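Local structure of secreted effector protein SifA (Salmonella typhimurium, 3CXB) at residues 202-207 with 246-251; 208-213 with 236-241; 195-200 with 256-261; 71-76 with 155-160. The protein is a secreted effector required in infected epithelial cells for endosomal tubulation and formation of Salmonella-induced filaments, and interacts with host PLEKHM2. One frame throughout, in Å; residues are numbered along the deposited sequence.

Interaction 1. Residues 202-207 with 246-251; sequences KATYLA and QLEIPP
E248 turns CG beside its own backbone N (chi1 -48°) and then runs on extended (chi2 165°), which carries its carboxylate from the loop 246-251 to the flank of the 202-207 part of helix 197-220 at T204. The OE1 oxygen does the touching. E248 OE1 comes within 3.3 Å of T204 CA and 3.6 Å of A207 CB, one turn further along the helix. The backbone oxygen A203 O is also 3.6 Å from E248 OE1, but this is a meeting of two acceptors; A203 O is already taken by A207 N, at 2.9 Å, within the helix. The carboxylate is therefore packed against the helix wall rather than gripped by it. T204 keeps OG1 beside its backbone N, where the hydroxyl pairs with NE2 of Q200 a turn back. The E248 stem passes this hydroxyl obliquely, with E248 CG 4.1 Å from T204 OG1, a van der Waals approach. E248 thus supplies most of the contact from the loop side. The loop itself links helix 228-241 to helix 258-267 and carries a cis peptide before P250. Beside the contact, F235 and M239 of helix 228-241 touch both A207 and Q246. Y205, whose CB points away from the loop, packs with helices 283-303 and 307-324, as does L206.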
loop_
_atom_site.group_PDB
_atom_site.type_symbol
_atom_site.label_atom_id
_atom_site.label_comp_id
_atom_site.label_asym_id
_atom_site.label_seq_id
_atom_site.Cartn_x
_atom_site.Cartn_y
_atom_site.Cartn_z
ATOM N N LYS A 202 -2.506 3.261 13.853
ATOM C CA LYS A 202 -1.320 2.469 13.621
ATOM C C LYS A 202 -1.207 1.298 14.591
ATOM O O LYS A 202 -0.911 0.183 14.179
ATOM C CB LYS A 202 -0.077 3.352 13.708
ATOM C CG LYS A 202 1.230 2.634 13.396
ATOM C CD LYS A 202 2.376 3.626 13.352
ATOM C CE LYS A 202 3.721 2.957 13.097
ATOM N NZ LYS A 202 4.817 3.976 13.094
ATOM N N ALA A 203 -1.441 1.528 15.876
ATOM C CA ALA A 203 -1.333 0.437 16.837
ATOM C C ALA A 203 -2.525 -0.499 16.733
ATOM O O ALA A 203 -2.361 -1.707 16.593
ATOM C CB ALA A 203 -1.219 0.982 18.256
ATOM N N THR A 204 -3.725 0.066 16.782
ATOM C CA THR A 204 -4.957 -0.714 16.711
ATOM C C THR A 204 -4.992 -1.663 15.526
ATOM O O THR A 204 -5.132 -2.879 15.681
ATOM C CB THR A 204 -6.189 0.205 16.602
ATOM O OG1 THR A 204 -6.301 0.984 17.796
ATOM C CG2 THR A 204 -7.470 -0.618 16.414
ATOM N N TYR A 205 -4.879 -1.082 14.340
ATOM C CA TYR A 205 -4.916 -1.823 13.085
ATOM C C TYR A 205 -3.864 -2.928 13.040
ATOM O O TYR A 205 -4.181 -4.098 12.855
ATOM C CB TYR A 205 -4.716 -0.841 11.920
ATOM C CG TYR A 205 -5.172 -1.350 10.569
ATOM C CD1 TYR A 205 -4.382 -2.233 9.825
ATOM C CD2 TYR A 205 -6.398 -0.942 10.027
ATOM C CE1 TYR A 205 -4.805 -2.693 8.577
ATOM C CE2 TYR A 205 -6.825 -1.394 8.785
ATOM C CZ TYR A 205 -6.024 -2.264 8.066
ATOM O OH TYR A 205 -6.421 -2.675 6.819
ATOM N N LEU A 206 -2.610 -2.553 13.236
ATOM C CA LEU A 206 -1.543 -3.524 13.180
ATOM C C LEU A 206 -1.639 -4.644 14.212
ATOM O O LEU A 206 -1.396 -5.805 13.879
ATOM C CB LEU A 206 -0.194 -2.808 13.273
ATOM C CG LEU A 206 0.173 -2.027 12.000
ATOM C CD1 LEU A 206 1.398 -1.154 12.204
ATOM C CD2 LEU A 206 0.429 -3.024 10.882
ATOM N N ALA A 207 -1.989 -4.317 15.456
ATOM C CA ALA A 207 -2.086 -5.359 16.483
ATOM C C ALA A 207 -3.209 -6.326 16.111
ATOM O O ALA A 207 -3.087 -7.541 16.323
ATOM C CB ALA A 207 -2.324 -4.751 17.873
ATOM N N GLN A 246 0.406 -1.955 23.095
ATOM C CA GLN A 246 -1.032 -2.116 23.222
ATOM C C GLN A 246 -1.583 -1.297 24.374
ATOM O O GLN A 246 -1.207 -1.500 25.528
ATOM C CB GLN A 246 -1.381 -3.593 23.433
ATOM C CG GLN A 246 -2.870 -3.903 23.324
ATOM C CD GLN A 246 -3.191 -5.375 23.540
ATOM O OE1 GLN A 246 -4.351 -5.788 23.465
ATOM N NE2 GLN A 246 -2.163 -6.175 23.811
ATOM N N LEU A 247 -2.467 -0.363 24.044
ATOM C CA LEU A 247 -3.110 0.495 25.032
ATOM C C LEU A 247 -4.453 0.859 24.415
ATOM O O LEU A 247 -4.808 2.030 24.278
ATOM C CB LEU A 247 -2.272 1.752 25.285
ATOM C CG LEU A 247 -2.418 2.404 26.665
ATOM C CD1 LEU A 247 -1.474 3.589 26.768
ATOM C CD2 LEU A 247 -3.854 2.843 26.895
ATOM N N GLU A 248 -5.189 -0.180 24.041
ATOM C CA GLU A 248 -6.485 -0.040 23.402
ATOM C C GLU A 248 -7.627 -0.348 24.366
ATOM O O GLU A 248 -8.627 -0.955 23.976
ATOM C CB GLU A 248 -6.545 -0.989 22.202
ATOM C CG GLU A 248 -5.312 -0.904 21.304
ATOM C CD GLU A 248 -5.191 -2.075 20.344
ATOM O OE1 GLU A 248 -4.175 -2.149 19.624
ATOM O OE2 GLU A 248 -6.108 -2.919 20.311
ATOM N N ILE A 249 -7.485 0.072 25.619
ATOM C CA ILE A 249 -8.520 -0.186 26.615
ATOM C C ILE A 249 -8.996 1.072 27.348
ATOM O O ILE A 249 -8.434 1.450 28.373
ATOM C CB ILE A 249 -8.030 -1.211 27.663
ATOM C CG1 ILE A 249 -7.584 -2.499 26.968
ATOM C CG2 ILE A 249 -9.148 -1.521 28.646
ATOM C CD1 ILE A 249 -7.093 -3.573 27.918
ATOM N N PRO A 250 -10.036 1.744 26.822
ATOM C CA PRO A 250 -10.732 1.364 25.594
ATOM C C PRO A 250 -10.151 2.183 24.450
ATOM O O PRO A 250 -9.195 2.940 24.644
ATOM C CB PRO A 250 -12.170 1.754 25.900
ATOM C CG PRO A 250 -11.973 3.051 26.599
ATOM C CD PRO A 250 -10.809 2.767 27.550
ATOM N N PRO A 251 -10.698 2.019 23.238
ATOM C CA PRO A 251 -10.218 2.767 22.070
ATOM C C PRO A 251 -10.973 4.091 21.975
ATOM O O PRO A 251 -11.917 4.189 21.197
ATOM C CB PRO A 251 -10.569 1.849 20.896
ATOM C CG PRO A 251 -10.726 0.476 21.531
ATOM C CD PRO A 251 -11.424 0.811 22.814
#

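Interaction 2. Residues 208-213 with 236-241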
loop_
_atom_site.group_PDB
_atom_site.type_symbol
_atom_site.label_atom_id
_atom_site.label_comp_id
_atom_site.label_asym_id
_atom_site.label_seq_id
_atom_site.Cartn_x
_atom_site.Cartn_y
_atom_site.Cartn_z
ATOM N N ALA A 208 -4.290 -5.798 15.538
ATOM C CA ALA A 208 -5.401 -6.648 15.110
ATOM C C ALA A 208 -4.941 -7.601 13.995
ATOM O O ALA A 208 -5.352 -8.771 13.951
ATOM C CB ALA A 208 -6.542 -5.800 14.617
ATOM N N LYS A 209 -4.095 -7.090 13.098
ATOM C CA LYS A 209 -3.561 -7.879 11.997
ATOM C C LYS A 209 -2.670 -8.976 12.580
ATOM O O LYS A 209 -2.706 -10.135 12.152
ATOM C CB LYS A 209 -2.736 -6.986 11.070
ATOM C CG LYS A 209 -2.938 -7.242 9.595
ATOM C CD LYS A 209 -4.385 -7.072 9.213
ATOM C CE LYS A 209 -4.538 -6.908 7.707
ATOM N NZ LYS A 209 -5.958 -7.091 7.274
ATOM N N ILE A 210 -1.883 -8.606 13.578
ATOM C CA ILE A 210 -0.995 -9.565 14.212
ATOM C C ILE A 210 -1.807 -10.664 14.867
ATOM O O ILE A 210 -1.399 -11.824 14.868
ATOM C CB ILE A 210 -0.066 -8.895 15.252
ATOM C CG1 ILE A 210 0.897 -7.937 14.536
ATOM C CG2 ILE A 210 0.743 -9.962 15.964
ATOM C CD1 ILE A 210 1.617 -6.982 15.428
ATOM N N GLN A 211 -2.964 -10.309 15.415
ATOM C CA GLN A 211 -3.818 -11.314 16.047
ATOM C C GLN A 211 -4.456 -12.273 15.034
ATOM O O GLN A 211 -4.525 -13.477 15.275
ATOM C CB GLN A 211 -4.911 -10.645 16.884
ATOM C CG GLN A 211 -4.544 -10.527 18.353
ATOM C CD GLN A 211 -4.214 -11.882 18.981
ATOM O OE1 GLN A 211 -5.021 -12.814 18.940
ATOM N NE2 GLN A 211 -3.024 -11.995 19.562
ATOM N N SER A 212 -4.931 -11.741 13.907
ATOM C CA SER A 212 -5.527 -12.582 12.875
ATOM C C SER A 212 -4.474 -13.606 12.461
ATOM O O SER A 212 -4.722 -14.815 12.499
ATOM C CB SER A 212 -5.945 -11.738 11.681
ATOM O OG SER A 212 -6.687 -10.622 12.126
ATOM N N GLY A 213 -3.292 -13.127 12.086
ATOM C CA GLY A 213 -2.238 -14.043 11.696
ATOM C C GLY A 213 -2.040 -15.174 12.698
ATOM O O GLY A 213 -1.859 -16.332 12.321
ATOM N N LEU A 236 3.024 -10.741 21.524
ATOM C CA LEU A 236 3.797 -9.722 22.221
ATOM C C LEU A 236 5.142 -9.468 21.561
ATOM O O LEU A 236 5.629 -8.329 21.553
ATOM C CB LEU A 236 4.036 -10.133 23.680
ATOM C CG LEU A 236 2.796 -10.398 24.542
ATOM C CD1 LEU A 236 3.251 -10.910 25.895
ATOM C CD2 LEU A 236 1.954 -9.148 24.693
ATOM N N GLU A 237 5.729 -10.531 21.015
ATOM C CA GLU A 237 7.026 -10.466 20.363
ATOM C C GLU A 237 6.944 -9.661 19.069
ATOM O O GLU A 237 7.734 -8.740 18.852
ATOM C CB GLU A 237 7.531 -11.883 20.073
ATOM C CG GLU A 237 9.026 -11.985 19.849
ATOM C CD GLU A 237 9.736 -12.675 20.999
ATOM O OE1 GLU A 237 10.983 -12.597 21.060
ATOM O OE2 GLU A 237 9.049 -13.301 21.838
ATOM N N THR A 238 5.980 -9.978 18.212
ATOM C CA THR A 238 5.879 -9.234 16.968
ATOM C C THR A 238 5.479 -7.790 17.266
ATOM O O THR A 238 5.953 -6.861 16.609
ATOM C CB THR A 238 4.860 -9.852 15.990
ATOM O OG1 THR A 238 3.559 -9.361 16.304
ATOM C CG2 THR A 238 4.858 -11.373 16.088
ATOM N N MET A 239 4.609 -7.586 18.246
ATOM C CA MET A 239 4.219 -6.220 18.598
ATOM C C MET A 239 5.479 -5.466 19.013
ATOM O O MET A 239 5.665 -4.296 18.672
ATOM C CB MET A 239 3.248 -6.208 19.776
ATOM C CG MET A 239 1.831 -6.577 19.448
ATOM S SD MET A 239 1.045 -5.279 18.530
ATOM C CE MET A 239 0.288 -4.334 19.821
ATOM N N ALA A 240 6.351 -6.150 19.748
ATOM C CA ALA A 240 7.569 -5.517 20.212
ATOM C C ALA A 240 8.462 -5.148 19.054
ATOM O O ALA A 240 8.913 -4.015 18.966
ATOM C CB ALA A 240 8.307 -6.425 21.178
ATOM N N MET A 241 8.717 -6.092 18.162
ATOM C CA MET A 241 9.575 -5.809 17.024
ATOM C C MET A 241 9.085 -4.624 16.204
ATOM O O MET A 241 9.882 -3.890 15.636
ATOM C CB MET A 241 9.683 -7.038 16.133
ATOM C CG MET A 241 10.788 -7.977 16.526
ATOM S SD MET A 241 10.706 -9.519 15.594
ATOM C CE MET A 241 10.261 -10.654 16.934
#
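Where I210 meets T238 and M239 no ring or other flat group takes part; the planar group to note is the backbone carbonyl of A208, which lies within helix 197-220 and takes no part across the contact. Its oxygen is used from both faces: S212 N and S212 OG reach it from opposite sides of the carbonyl plane. The hydroxyl lies 2.9 Å from A208 O, with S212 OG tilted 31° out of the plane, so this polar side chain is folded back on its own helix. Between these two segments, I210 is the residue of 208-213 that makes the contact. Its CG1 lies beside the backbone N (chi1 -66°) and the chain then extends, bringing I210 CD1 to 3.6 Å from M239 SD and 4.0 Å from M239 CG. M239 is bent at both chi2 and chi3, and the two side chains cross at a slant. I210 and T238 slide past each other in opposite senses, the hydroxyl side of T238 turned to the isoleucine; the modelled spacing there is too tight to be trusted in detail. F235, a turn before M239, also covers I210, and Q317 of helix 307-324 touches T238. K209, pointing elsewhere, makes a salt bridge with D296. This is buried helix-helix packing at a closest CA spacing of 7.4 Å, between I210 and T238. Chemically, a branched aliphatic chain rests against a polarisable thioether, which implies cohesion by dispersion and shape rather than by directed bonds.

Interaction 3. Residues 195-200 with 256-261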
loop_
_atom_site.group_PDB
_atom_site.type_symbol
_atom_site.label_atom_id
_atom_site.label_comp_id
_atom_site.label_asym_id
_atom_site.label_seq_id
_atom_site.Cartn_x
_atom_site.Cartn_y
_atom_site.Cartn_z
ATOM N N ASP A 195 -2.679 14.134 13.248
ATOM C CA ASP A 195 -1.366 13.662 13.679
ATOM C C ASP A 195 -1.474 12.714 14.865
ATOM O O ASP A 195 -0.615 11.860 15.073
ATOM C CB ASP A 195 -0.471 14.848 14.047
ATOM C CG ASP A 195 -0.214 15.777 12.869
ATOM O OD1 ASP A 195 0.330 15.300 11.847
ATOM O OD2 ASP A 195 -0.556 16.978 12.964
ATOM N N GLY A 196 -2.541 12.868 15.640
ATOM C CA GLY A 196 -2.736 12.020 16.796
ATOM C C GLY A 196 -3.403 10.705 16.451
ATOM O O GLY A 196 -2.973 9.647 16.908
ATOM N N TRP A 197 -4.457 10.767 15.643
ATOM C CA TRP A 197 -5.185 9.568 15.240
ATOM C C TRP A 197 -4.261 8.527 14.586
ATOM O O TRP A 197 -4.507 7.321 14.670
ATOM C CB TRP A 197 -6.329 9.956 14.284
ATOM C CG TRP A 197 -6.165 9.412 12.917
ATOM C CD1 TRP A 197 -5.160 9.698 12.033
ATOM C CD2 TRP A 197 -6.980 8.423 12.288
ATOM N NE1 TRP A 197 -5.293 8.937 10.896
ATOM C CE2 TRP A 197 -6.403 8.147 11.025
ATOM C CE3 TRP A 197 -8.140 7.741 12.669
ATOM C CZ2 TRP A 197 -6.947 7.215 10.140
ATOM C CZ3 TRP A 197 -8.683 6.813 11.788
ATOM C CH2 TRP A 197 -8.083 6.559 10.536
ATOM N N LYS A 198 -3.202 9.007 13.937
ATOM C CA LYS A 198 -2.244 8.135 13.267
ATOM C C LYS A 198 -1.557 7.203 14.246
ATOM O O LYS A 198 -1.238 6.066 13.914
ATOM C CB LYS A 198 -1.183 8.960 12.543
ATOM C CG LYS A 198 -1.706 9.744 11.362
ATOM C CD LYS A 198 -0.551 10.384 10.634
ATOM C CE LYS A 198 -1.017 11.277 9.513
ATOM N NZ LYS A 198 0.146 11.961 8.866
ATOM N N ALA A 199 -1.316 7.694 15.454
ATOM C CA ALA A 199 -0.659 6.891 16.468
ATOM C C ALA A 199 -1.618 5.820 16.966
ATOM O O ALA A 199 -1.205 4.719 17.336
ATOM C CB ALA A 199 -0.210 7.781 17.617
ATOM N N GLN A 200 -2.903 6.146 16.952
ATOM C CA GLN A 200 -3.928 5.221 17.409
ATOM C C GLN A 200 -4.143 4.125 16.379
ATOM O O GLN A 200 -3.891 2.949 16.645
ATOM C CB GLN A 200 -5.244 5.974 17.642
ATOM C CG GLN A 200 -6.374 5.110 18.192
ATOM C CD GLN A 200 -6.039 4.479 19.542
ATOM O OE1 GLN A 200 -5.734 5.177 20.510
ATOM N NE2 GLN A 200 -6.096 3.152 19.608
ATOM N N ILE A 256 -13.005 7.232 14.518
ATOM C CA ILE A 256 -13.522 6.351 13.473
ATOM C C ILE A 256 -12.383 5.687 12.694
ATOM O O ILE A 256 -11.729 6.330 11.876
ATOM C CB ILE A 256 -14.417 7.141 12.479
ATOM C CG1 ILE A 256 -15.529 7.877 13.246
ATOM C CG2 ILE A 256 -15.008 6.192 11.430
ATOM C CD1 ILE A 256 -16.439 8.735 12.368
ATOM N N PRO A 257 -12.138 4.387 12.935
ATOM C CA PRO A 257 -11.069 3.666 12.243
ATOM C C PRO A 257 -11.266 3.561 10.732
ATOM O O PRO A 257 -12.352 3.839 10.215
ATOM C CB PRO A 257 -11.073 2.306 12.938
ATOM C CG PRO A 257 -12.480 2.137 13.323
ATOM C CD PRO A 257 -12.842 3.489 13.862
ATOM N N ILE A 258 -10.199 3.172 10.032
ATOM C CA ILE A 258 -10.238 3.020 8.583
ATOM C C ILE A 258 -11.303 2.020 8.120
ATOM O O ILE A 258 -11.972 2.255 7.118
ATOM C CB ILE A 258 -8.860 2.597 8.025
ATOM C CG1 ILE A 258 -7.827 3.675 8.342
ATOM C CG2 ILE A 258 -8.947 2.380 6.528
ATOM C CD1 ILE A 258 -6.481 3.431 7.740
ATOM N N GLU A 259 -11.477 0.915 8.836
ATOM C CA GLU A 259 -12.485 -0.052 8.429
ATOM C C GLU A 259 -13.868 0.568 8.451
ATOM O O GLU A 259 -14.580 0.554 7.449
ATOM C CB GLU A 259 -12.467 -1.272 9.340
ATOM C CG GLU A 259 -11.186 -2.071 9.254
ATOM C CD GLU A 259 -11.256 -3.363 10.041
ATOM O OE1 GLU A 259 -10.232 -4.087 10.084
ATOM O OE2 GLU A 259 -12.338 -3.648 10.610
ATOM N N LYS A 260 -14.244 1.113 9.603
ATOM C CA LYS A 260 -15.552 1.738 9.752
ATOM C C LYS A 260 -15.608 2.885 8.745
ATOM O O LYS A 260 -16.646 3.175 8.146
ATOM C CB LYS A 260 -15.712 2.253 11.188
ATOM C CG LYS A 260 -17.147 2.541 11.623
ATOM C CD LYS A 260 -17.677 3.834 11.026
ATOM C CE LYS A 260 -19.048 4.171 11.580
ATOM N NZ LYS A 260 -19.535 5.464 11.041
ATOM N N MET A 261 -14.457 3.510 8.553
ATOM C CA MET A 261 -14.320 4.613 7.629
ATOM C C MET A 261 -14.739 4.198 6.225
ATOM O O MET A 261 -15.505 4.899 5.564
ATOM C CB MET A 261 -12.867 5.068 7.619
ATOM C CG MET A 261 -12.678 6.536 7.857
ATOM S SD MET A 261 -10.986 6.912 8.315
ATOM C CE MET A 261 -10.363 7.567 6.733
#
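W197 and M261 form a Met-aromatic contact at the place where the start of helix 197-220 meets the start of helix 258-267. The sulfur stands obliquely to the indole: M261 SD is 4.7 Å from the centroid of the six-membered ring of W197 and 53° off its normal, neither squarely over the face nor in the plane. Its closest ring atom is CH2, with M261 SD 3.7 Å from W197 CH2; the methionine chain stays extended at chi2 (163°) and bends at chi3 (102°), next to the sulfur that meets the ring. I258 approaches differently. It crosses the indole at about a right angle and sets I258 CG1 at the ring edge, near the plane, 3.6 Å from W197 CH2. The same outer rim of the six-membered ring also faces backbone: I256 O and P257 CA both lie at the edge, beside CZ3. W197 is thus pushed rim-first into a notch made by the two residues ahead of the helix and by side chains from its first turn. H255 meets the indole with its plane turned only about 25° from it. Further out, M261 packs on I181, Y184 and L185 of helix 180-187, and I258 touches S295 and V298 of helix 283-303, so the tryptophan abuts a junction of several helices. E201, just past the 195-200 segment, offers OE1 to I258 N in a weak hydrogen bond. P257 holds the N-cap position, and P257 O accepts the first-turn bond from M261 N at 2.7 Å.

Interaction 4. Residues 71-76 with 155-160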
loop_
_atom_site.group_PDB
_atom_site.type_symbol
_atom_site.label_atom_id
_atom_site.label_comp_id
_atom_site.label_asym_id
_atom_site.label_seq_id
_atom_site.Cartn_x
_atom_site.Cartn_y
_atom_site.Cartn_z
ATOM N N GLU A 71 10.266 7.097 -2.149
ATOM C CA GLU A 71 11.460 7.055 -1.324
ATOM C C GLU A 71 12.420 8.028 -2.012
ATOM O O GLU A 71 13.188 8.738 -1.371
ATOM C CB GLU A 71 12.038 5.631 -1.274
ATOM C CG GLU A 71 11.407 4.732 -0.188
ATOM C CD GLU A 71 11.817 3.257 -0.280
ATOM O OE1 GLU A 71 13.031 2.982 -0.456
ATOM O OE2 GLU A 71 10.929 2.374 -0.155
ATOM N N LEU A 72 12.360 8.073 -3.334
ATOM C CA LEU A 72 13.223 8.977 -4.064
ATOM C C LEU A 72 12.791 10.412 -3.778
ATOM O O LEU A 72 13.606 11.254 -3.412
ATOM C CB LEU A 72 13.148 8.691 -5.569
ATOM C CG LEU A 72 13.835 7.396 -6.015
ATOM C CD1 LEU A 72 13.346 6.984 -7.384
ATOM C CD2 LEU A 72 15.366 7.596 -6.023
ATOM N N LYS A 73 11.499 10.681 -3.938
ATOM C CA LYS A 73 10.981 12.017 -3.709
ATOM C C LYS A 73 11.356 12.476 -2.305
ATOM O O LYS A 73 11.853 13.585 -2.109
ATOM C CB LYS A 73 9.474 12.026 -3.880
ATOM C CG LYS A 73 8.873 13.412 -3.811
ATOM C CD LYS A 73 7.361 13.343 -3.944
ATOM C CE LYS A 73 6.696 14.669 -3.643
ATOM N NZ LYS A 73 5.223 14.466 -3.510
ATOM N N GLU A 74 11.139 11.606 -1.332
ATOM C CA GLU A 74 11.467 11.909 0.051
ATOM C C GLU A 74 12.984 12.119 0.212
ATOM O O GLU A 74 13.414 12.935 1.021
ATOM C CB GLU A 74 10.969 10.775 0.953
ATOM C CG GLU A 74 10.693 11.157 2.408
ATOM C CD GLU A 74 11.959 11.478 3.208
ATOM O OE1 GLU A 74 12.927 10.687 3.154
ATOM O OE2 GLU A 74 11.985 12.518 3.907
ATOM N N LEU A 75 13.800 11.409 -0.562
ATOM C CA LEU A 75 15.253 11.570 -0.446
ATOM C C LEU A 75 15.793 12.859 -1.065
ATOM O O LEU A 75 16.858 13.349 -0.688
ATOM C CB LEU A 75 15.988 10.389 -1.090
ATOM C CG LEU A 75 15.925 9.040 -0.370
ATOM C CD1 LEU A 75 16.609 7.972 -1.220
ATOM C CD2 LEU A 75 16.587 9.158 1.001
ATOM N N ALA A 76 15.066 13.403 -2.027
ATOM C CA ALA A 76 15.512 14.615 -2.687
ATOM C C ALA A 76 15.231 15.820 -1.806
ATOM O O ALA A 76 14.322 15.788 -0.978
ATOM C CB ALA A 76 14.812 14.760 -4.023
ATOM N N ILE A 155 -2.485 14.560 1.159
ATOM C CA ILE A 155 -2.640 14.502 2.607
ATOM C C ILE A 155 -1.774 13.376 3.146
ATOM O O ILE A 155 -1.301 13.435 4.270
ATOM C CB ILE A 155 -4.114 14.269 3.015
ATOM C CG1 ILE A 155 -4.883 15.571 2.837
ATOM C CG2 ILE A 155 -4.218 13.822 4.468
ATOM C CD1 ILE A 155 -4.216 16.753 3.542
ATOM N N VAL A 156 -1.580 12.349 2.331
ATOM C CA VAL A 156 -0.746 11.211 2.686
ATOM C C VAL A 156 0.524 11.224 1.822
ATOM O O VAL A 156 1.460 10.452 2.062
ATOM C CB VAL A 156 -1.478 9.902 2.428
ATOM C CG1 VAL A 156 -2.550 9.693 3.453
ATOM C CG2 VAL A 156 -2.078 9.931 1.039
ATOM N N ASP A 157 0.547 12.129 0.839
ATOM C CA ASP A 157 1.646 12.265 -0.121
ATOM C C ASP A 157 1.923 10.895 -0.729
ATOM O O ASP A 157 3.033 10.368 -0.682
ATOM C CB ASP A 157 2.889 12.812 0.546
ATOM C CG ASP A 157 4.003 13.033 -0.431
ATOM O OD1 ASP A 157 3.752 12.979 -1.655
ATOM O OD2 ASP A 157 5.136 13.267 0.021
ATOM N N TYR A 158 0.880 10.329 -1.314
ATOM C CA TYR A 158 0.962 9.016 -1.907
ATOM C C TYR A 158 -0.368 8.774 -2.589
ATOM O O TYR A 158 -1.374 9.377 -2.209
ATOM C CB TYR A 158 1.115 7.981 -0.806
ATOM C CG TYR A 158 1.718 6.683 -1.266
ATOM C CD1 TYR A 158 3.101 6.552 -1.410
ATOM C CD2 TYR A 158 0.920 5.571 -1.516
ATOM C CE1 TYR A 158 3.678 5.344 -1.780
ATOM C CE2 TYR A 158 1.484 4.352 -1.885
ATOM C CZ TYR A 158 2.870 4.243 -2.015
ATOM O OH TYR A 158 3.457 3.035 -2.353
ATOM N N PRO A 159 -0.410 7.903 -3.609
ATOM C CA PRO A 159 -1.723 7.694 -4.222
ATOM C C PRO A 159 -2.559 6.813 -3.305
ATOM O O PRO A 159 -2.033 5.927 -2.626
ATOM C CB PRO A 159 -1.381 7.031 -5.551
ATOM C CG PRO A 159 -0.096 6.352 -5.279
ATOM C CD PRO A 159 0.657 7.326 -4.437
ATOM N N LEU A 160 -3.859 7.075 -3.252
ATOM C CA LEU A 160 -4.726 6.279 -2.395
ATOM C C LEU A 160 -5.949 5.827 -3.177
ATOM O O LEU A 160 -6.356 6.474 -4.156
ATOM C CB LEU A 160 -5.143 7.086 -1.146
ATOM C CG LEU A 160 -6.289 8.118 -1.186
ATOM C CD1 LEU A 160 -6.201 8.964 -2.465
ATOM C CD2 LEU A 160 -7.638 7.415 -1.149
#
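K73 NZ and D157 OD1 close a salt bridge of 2.8 Å, the one direct touch between segments 71-76 and 155-160. The ammonium meets OD1 on its syn side, 25° out of the carboxylate plane. It leans clearly to that oxygen, since K73 NZ is 3.7 Å from D157 OD2. The two side chains come from opposite directions: K73 places CG anti to its backbone N (chi1 -174°) and stays extended to the amine, while D157 turns its own CG anti to N. A second partner, Y152 OH, bonds the same OD1, so this oxygen is held from the strand side as well as by the lysine, which probably limits rotation of the carboxylate. Behind it, the backbone sets the direction. D157 has positive phi (52°), and D157 and Y158 both face S153 in a G1 beta bulge, where the chain passes from strand 145-153 into strand 158-167. Y158 ties the strand to the helix: its OH bonds T66 OG1, and its ring meets F70, both on helix 62-75, while P159 CD lies over one face of it. Helix 62-75 therefore lies against this end of the three-stranded antiparallel sheet, with helix 42-54 touching L72 and E71, and helix 180-187 packing on I155 and V156.

Interactions 1, 2 and 3 are all built on helix 197-220 and nest along the chain: interaction 2 lies inside the loop closed by interaction 1, which lies inside that closed by interaction 3. Interactions 1 and 2 touch directly, M239 CE being 3.3 Å from A207 CB, with centres about 11 Å apart. Interactions 1 and 3 adjoin in sequence, their centres about 10 Å apart, whereas 2 and 3 are about 18 Å apart between centres. Interaction 4 closes earlier in the chain; its centre is about 20 Å from that of interaction 3, though their nearest atoms come within about 5 Å. The region that interacts with host PLEKHM2 spans nearly the whole chain, which places none of these contacts at the binding surface.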